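Local coordinates for tyrosine specific protein phosphatase (Trypanosoma cruzi, PDB 4AZ1) that probably removes phosphate groups from phosphotyrosine residues of proteins, at residues P102-L105 / A106-Y109; L176-A179 / D180-P183. All blocks are in the same frame, centred on the assembly; numbering follows the deposited sequence.

Contact 1 (P102-L105 / A106-Y109); sequences PDFL and AMLY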
# COMPACT_ATOMS: atom_id res chain seq x y z
N PRO A 102 2.48 0.09 -1.89
CA PRO A 102 3.51 1.13 -1.85
C PRO A 102 4.81 0.64 -2.50
O PRO A 102 5.48 1.43 -3.19
CB PRO A 102 3.72 1.37 -0.35
CG PRO A 102 2.44 0.93 0.30
CD PRO A 102 1.95 -0.22 -0.54
N ASP A 103 5.16 -0.62 -2.26
CA ASP A 103 6.32 -1.24 -2.92
C ASP A 103 6.18 -1.18 -4.44
O ASP A 103 7.14 -0.89 -5.16
CB ASP A 103 6.45 -2.70 -2.50
CG ASP A 103 6.55 -2.86 -1.00
OD1 ASP A 103 5.55 -2.60 -0.29
OD2 ASP A 103 7.65 -3.27 -0.54
N PHE A 104 4.99 -1.48 -4.91
CA PHE A 104 4.75 -1.57 -6.35
C PHE A 104 4.95 -0.19 -6.97
O PHE A 104 5.67 -0.03 -7.96
CB PHE A 104 3.34 -2.11 -6.60
CG PHE A 104 2.97 -2.26 -8.05
CD1 PHE A 104 3.56 -3.24 -8.84
CD2 PHE A 104 2.01 -1.43 -8.63
CE1 PHE A 104 3.19 -3.39 -10.18
CE2 PHE A 104 1.65 -1.57 -9.97
CZ PHE A 104 2.23 -2.55 -10.74
N LEU A 105 4.32 0.81 -6.36
CA LEU A 105 4.40 2.18 -6.88
C LEU A 105 5.83 2.72 -6.79
O LEU A 105 6.29 3.44 -7.69
CB LEU A 105 3.43 3.11 -6.13
CG LEU A 105 1.94 2.75 -6.27
CD1 LEU A 105 1.03 3.79 -5.58
CD2 LEU A 105 1.54 2.58 -7.71
N ALA A 106 6.51 2.37 -5.70
CA ALA A 106 7.89 2.81 -5.52
C ALA A 106 8.78 2.23 -6.61
O ALA A 106 9.70 2.90 -7.11
CB ALA A 106 8.41 2.40 -4.16
N MET A 107 8.52 0.98 -6.96
CA MET A 107 9.23 0.31 -8.05
C MET A 107 9.00 1.05 -9.35
O MET A 107 9.95 1.37 -10.05
CB MET A 107 8.78 -1.14 -8.19
CG MET A 107 9.50 -1.92 -9.29
SD MET A 107 8.69 -1.77 -10.92
CE MET A 107 7.02 -2.29 -10.47
N LEU A 108 7.73 1.34 -9.66
CA LEU A 108 7.39 2.05 -10.89
C LEU A 108 8.15 3.36 -10.94
O LEU A 108 8.66 3.76 -11.99
CB LEU A 108 5.90 2.35 -10.95
CG LEU A 108 4.97 1.16 -11.11
CD1 LEU A 108 3.53 1.66 -11.21
CD2 LEU A 108 5.39 0.39 -12.36
N TYR A 109 8.23 4.00 -9.78
CA TYR A 109 8.82 5.32 -9.69
C TYR A 109 10.34 5.29 -9.81
O TYR A 109 10.92 6.03 -10.60
CB TYR A 109 8.42 6.01 -8.38
CG TYR A 109 8.95 7.41 -8.30
CD1 TYR A 109 8.30 8.46 -8.94
CD2 TYR A 109 10.12 7.69 -7.59
CE1 TYR A 109 8.80 9.75 -8.88
CE2 TYR A 109 10.62 8.99 -7.53
CZ TYR A 109 9.95 10.01 -8.17
OH TYR A 109 10.44 11.29 -8.11
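Phe-104 and Leu-108, one turn apart on the buried alpha-helix 101-110 of the tyrosine phosphatase domain, form the apolar centre: Leu-108 CD1 reaches Phe-104 CE2 at 3.9 Å while its CG lies over one face of the ring. With its CG anti to the backbone N (chi1 -180°), the phenylalanine lays its ring along the helix toward the next turn. Met-107 comes to the same ring obliquely, its CE 3.9 Å from Phe-104 CD1; the thioether chain, bent at both chi2 and chi3, curls back to make this contact. Leu-105 adds a looser methyl contact, CD2 to Leu-108 CD1 at 4.1 Å. Flexible or branched apolar chains suit such a place, since they can fit round a rigid ring, and the ring of Tyr-133 continues the cluster by meeting Phe-104 edge-to-face.

Farther out, Ala-106 takes little room where the helix lies against Leu-151 of strand 151-164. At the polar edge, Asp-103, whose CB leaves the helix away from the following turn, has its carboxylate held from outside: OD2 forms a salt bridge with Lys-48 and accepts a hydrogen bond from Tyr-76 N, which probably offsets its buried charge. The backbone ladder is regular, each amide bonding to the carbonyl four residues earlier; the straightest of the four is Leu-108 N to Phe-104 O, 3.0 Å long with 164° at the hydrogen.

Contact 2 (L176-A179 / D180-P183); sequences LQRA and DEPP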
# COMPACT_ATOMS: atom_id res chain seq x y z
N LEU A 176 3.31 9.80 -11.05
CA LEU A 176 3.82 9.40 -9.73
C LEU A 176 4.75 10.48 -9.21
O LEU A 176 5.61 10.97 -9.96
CB LEU A 176 4.57 8.08 -9.82
CG LEU A 176 3.73 6.83 -9.63
CD1 LEU A 176 4.51 5.57 -10.01
CD2 LEU A 176 3.28 6.76 -8.18
N GLN A 177 4.59 10.84 -7.94
CA GLN A 177 5.47 11.83 -7.34
C GLN A 177 5.84 11.52 -5.88
O GLN A 177 5.00 11.04 -5.11
CB GLN A 177 4.86 13.23 -7.44
CG GLN A 177 5.90 14.34 -7.36
CD GLN A 177 5.30 15.73 -7.49
OE1 GLN A 177 4.10 15.88 -7.73
NE2 GLN A 177 6.14 16.75 -7.32
N ARG A 178 7.10 11.78 -5.53
CA ARG A 178 7.55 11.82 -4.14
C ARG A 178 7.87 13.27 -3.84
O ARG A 178 8.24 14.02 -4.75
CB ARG A 178 8.83 11.00 -3.91
CG ARG A 178 8.82 9.58 -4.46
CD ARG A 178 10.07 8.82 -4.02
NE ARG A 178 9.87 8.16 -2.73
CZ ARG A 178 9.63 6.86 -2.58
NH1 ARG A 178 9.58 6.07 -3.64
NH2 ARG A 178 9.46 6.35 -1.38
N ALA A 179 7.74 13.67 -2.58
CA ALA A 179 8.02 15.06 -2.22
C ALA A 179 9.47 15.45 -2.51
O ALA A 179 10.40 14.68 -2.24
CB ALA A 179 7.68 15.32 -0.76
N ASP A 180 9.64 16.65 -3.06
CA ASP A 180 10.95 17.21 -3.40
C ASP A 180 11.73 16.38 -4.43
O ASP A 180 12.96 16.44 -4.49
CB ASP A 180 11.79 17.45 -2.13
CG ASP A 180 11.03 18.23 -1.07
OD1 ASP A 180 10.17 19.07 -1.43
OD2 ASP A 180 11.28 18.00 0.13
N GLU A 181 11.01 15.60 -5.24
CA GLU A 181 11.63 14.87 -6.33
C GLU A 181 10.84 15.07 -7.62
O GLU A 181 9.65 15.39 -7.57
CB GLU A 181 11.77 13.37 -5.99
CG GLU A 181 12.75 13.08 -4.86
CD GLU A 181 13.14 11.62 -4.78
OE1 GLU A 181 13.26 10.96 -5.84
OE2 GLU A 181 13.34 11.12 -3.65
N PRO A 182 11.49 14.91 -8.78
CA PRO A 182 10.76 15.14 -10.03
C PRO A 182 9.66 14.11 -10.28
O PRO A 182 9.85 12.92 -9.99
CB PRO A 182 11.86 15.05 -11.11
CG PRO A 182 12.97 14.30 -10.47
CD PRO A 182 12.93 14.67 -9.02
N PRO A 183 8.51 14.57 -10.79
CA PRO A 183 7.39 13.67 -11.10
C PRO A 183 7.74 12.68 -12.21
O PRO A 183 8.61 12.96 -13.03
CB PRO A 183 6.27 14.63 -11.56
CG PRO A 183 6.97 15.93 -11.91
CD PRO A 183 8.19 15.99 -11.05
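Arg-178 O accepts the amide of Glu-181 at 3.2 Å from its N, the hydrogen bond that closes a type II beta turn over Ala-179 and Asp-180. It is a bent bond, with 145° at the hydrogen, and the donor stands above the carbonyl plane. Asp-180 occupies the third position of the turn with a positive phi of 61°, a conformation that glycine takes most readily and that aspartate and asparagine tolerate better than most residues. Its CB consequently sits close to the preceding peptide, 3.1 Å from Ala-179 O. Ala-179, at the second position, has backbone angles that suit that place, and its small side chain packs on Phe-127 of the second subunit.

From the two ends of the turn, Arg-178 and Glu-181 run side by side in the same direction, their end groups tilted only 26° from one another. The charged atoms do not touch: Arg-178 NE stays 4.7 Å from Glu-181 OE2, too far for a salt bridge, though opposite charges at this separation may still attract. Both side chains also rest on Tyr-109 of helix 101-110.

Behind the turn, Gln-177 runs its extended side chain alongside the returning chain, CG 4.1 Å from Pro-183 CA and the amide NE2 3.8 Å from Glu-181 O, too long for a hydrogen bond. Pro-183 CA in turn approaches Leu-176 O at 3.4 Å in a CA-H...O contact. Proline has no amide hydrogen to offer a strand partner, and the regular backbone pairing appears one residue on, between Leu-176 and His-184. Buried Leu-176 packs on helix 101-110, as suits an apolar residue. Strands 169-177 and 184-191, antiparallel, are joined here by a beta hairpin with a type II turn at its tip.

Overall arrangement
Contact 1 lies on a buried helix, contact 2 on the exposed hairpin tip between two strands of the main sheet; their centres are 12 Å apart, and both lie on one side of the chain's centre. Tyr-109, the last residue of contact 1, joins them: its OH is 2.6 Å from Pro-182 O, a probable hydrogen bond, while its ring meets the backbone of the first strand, CE1 lying 3.6 Å from Leu-176 O. The helix thus packs against the sheet near the base of the loop, with Leu-108 against Leu-176. A bound formic acid molecule, probably from the crystallisation liquor, lies about 4 Å from the side chain of Phe-104.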